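Local coordinates for periplasmic binding protein/LacI transcriptional regulator (Clostridium phytofermentans, PDB 3BRS) that probably binds a sugar in the cleft between its two lobes and delivers it to a membrane transporter, as periplasmic sugar-binding proteins do, at residues A72-Y76 / E77-D81. Sequence-based numbering, arbitrary orientation.
Sequences AAADY and EKTYD
Thr79 reaches back across the turn to Asp75 and Ala73, and its methyl and hydroxyl branches meet different partners. Thr79 CB sits 3.2 Å from Asp75 O, close against the carbonyl of the residue four positions earlier. At CB the side chain forks. The methyl branch, Thr79 CG2, lies anti to the backbone N and meets Ala73 CB at 3.6 Å, an apolar contact between two methyl groups, for which the compact side chain of Ala73 suffices. The hydroxyl branch lies beside the backbone N of Thr79, chi1 -64°, and Thr79 OG1 accepts a hydrogen bond from Asp75 N, 2.9 Å long and fairly straight at 158°. A beta-branched threonine thus supplies a methyl and an acceptor from one carbon. This turn follows strand 68-71, which belongs to the parallel sheet of one lobe of the periplasmic binding protein fold, and leads into the short helix 80-83. Gln54 hydrogen-bonds to Ala72 and Ala74, tying the turn to helix 51-63. The backbone closes the same turn weakly, Thr79 N to Asp75 O at 3.4 Å, while a water probably donates to Asp75 O and accepts from Tyr80 N. The short side chain of Asp75 can fold back so that OD1 comes near the Lys78 N-H, which probably donates to it, although that oxygen is less surely placed.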
loop_
_atom_site.group_PDB
_atom_site.type_symbol
_atom_site.label_atom_id
_atom_site.label_comp_id
_atom_site.label_asym_id
_atom_site.label_seq_id
_atom_site.Cartn_x
_atom_site.Cartn_y
_atom_site.Cartn_z
ATOM N N ALA A 72 -8.716 3.350 4.797
ATOM C CA ALA A 72 -7.338 3.388 4.216
ATOM C C ALA A 72 -7.288 4.758 3.558
ATOM O O ALA A 72 -8.070 5.036 2.657
ATOM C CB ALA A 72 -7.081 2.236 3.260
ATOM N N ALA A 73 -6.482 5.673 4.138
ATOM C CA ALA A 73 -6.602 7.103 3.787
ATOM C C ALA A 73 -5.977 7.294 2.424
ATOM O O ALA A 73 -4.755 7.087 2.204
ATOM C CB ALA A 73 -5.882 7.932 4.816
ATOM N N ALA A 74 -6.737 7.833 1.496
ATOM C CA ALA A 74 -6.146 8.075 0.150
ATOM C C ALA A 74 -4.980 9.082 0.166
ATOM O O ALA A 74 -4.067 9.004 -0.626
ATOM C CB ALA A 74 -7.222 8.477 -0.875
ATOM N N ASP A 75 -5.075 10.081 1.016
ATOM C CA ASP A 75 -4.131 11.172 1.005
ATOM C C ASP A 75 -3.653 11.453 2.429
ATOM O O ASP A 75 -4.460 11.661 3.363
ATOM C CB ASP A 75 -4.838 12.456 0.434
ATOM C CG ASP A 75 -3.823 13.477 0.049
ATOM O OD1 ASP A 75 -3.397 14.178 0.940
ATOM O OD2 ASP A 75 -3.309 13.466 -1.080
ATOM N N TYR A 76 -2.344 11.518 2.589
ATOM C CA TYR A 76 -1.728 11.710 3.860
ATOM C C TYR A 76 -2.182 13.003 4.541
ATOM O O TYR A 76 -2.341 13.029 5.772
ATOM C CB TYR A 76 -0.220 11.792 3.542
ATOM C CG TYR A 76 0.657 12.016 4.765
ATOM C CD1 TYR A 76 0.692 11.069 5.792
ATOM C CD2 TYR A 76 1.539 13.105 4.854
ATOM C CE1 TYR A 76 1.502 11.237 6.915
ATOM C CE2 TYR A 76 2.344 13.263 5.957
ATOM C CZ TYR A 76 2.293 12.321 6.986
ATOM O OH TYR A 76 3.097 12.455 8.109
ATOM N N GLU A 77 -2.376 14.077 3.783
ATOM C CA GLU A 77 -2.883 15.371 4.361
ATOM C C GLU A 77 -4.388 15.729 4.179
ATOM O O GLU A 77 -4.969 16.422 5.016
ATOM C CB GLU A 77 -2.005 16.457 3.792
ATOM C CG GLU A 77 -0.549 16.311 4.298
ATOM C CD GLU A 77 0.446 17.131 3.524
ATOM O OE1 GLU A 77 1.543 17.392 4.067
ATOM O OE2 GLU A 77 0.152 17.499 2.365
ATOM N N LYS A 78 -5.036 15.222 3.116
ATOM C CA LYS A 78 -6.357 15.756 2.690
ATOM C C LYS A 78 -7.535 14.921 3.034
ATOM O O LYS A 78 -8.640 15.475 3.157
ATOM C CB LYS A 78 -6.373 16.064 1.191
ATOM C CG LYS A 78 -4.910 16.406 0.687
ATOM C CD LYS A 78 -4.896 17.485 -0.240
ATOM C CE LYS A 78 -4.900 18.712 0.584
ATOM N NZ LYS A 78 -3.952 19.686 -0.105
ATOM N N THR A 79 -7.304 13.609 3.245
ATOM C CA THR A 79 -8.295 12.704 3.799
ATOM C C THR A 79 -8.979 13.220 5.144
ATOM O O THR A 79 -10.176 13.061 5.403
ATOM C CB THR A 79 -7.624 11.299 3.991
ATOM O OG1 THR A 79 -7.275 10.799 2.732
ATOM C CG2 THR A 79 -8.619 10.330 4.568
ATOM N N TYR A 80 -8.148 13.820 5.971
ATOM C CA TYR A 80 -8.526 14.385 7.232
ATOM C C TYR A 80 -9.597 15.431 6.936
ATOM O O TYR A 80 -10.425 15.665 7.743
ATOM C CB TYR A 80 -7.281 15.002 7.883
ATOM C CG TYR A 80 -7.557 15.870 9.111
ATOM C CD1 TYR A 80 -7.546 15.313 10.367
ATOM C CD2 TYR A 80 -7.772 17.278 9.003
ATOM C CE1 TYR A 80 -7.797 16.058 11.538
ATOM C CE2 TYR A 80 -8.019 18.056 10.208
ATOM C CZ TYR A 80 -8.041 17.412 11.435
ATOM O OH TYR A 80 -8.282 18.096 12.584
ATOM N N ASP A 81 -9.601 16.063 5.777
ATOM C CA ASP A 81 -10.648 17.070 5.566
ATOM C C ASP A 81 -12.022 16.474 5.828
ATOM O O ASP A 81 -12.993 17.196 6.098
ATOM C CB ASP A 81 -10.604 17.628 4.126
ATOM C CG ASP A 81 -9.351 18.462 3.876
ATOM O OD1 ASP A 81 -8.823 18.990 4.881
ATOM O OD2 ASP A 81 -8.890 18.580 2.716
HETATM O O HOH W 1 -5.063 13.311 5.923
#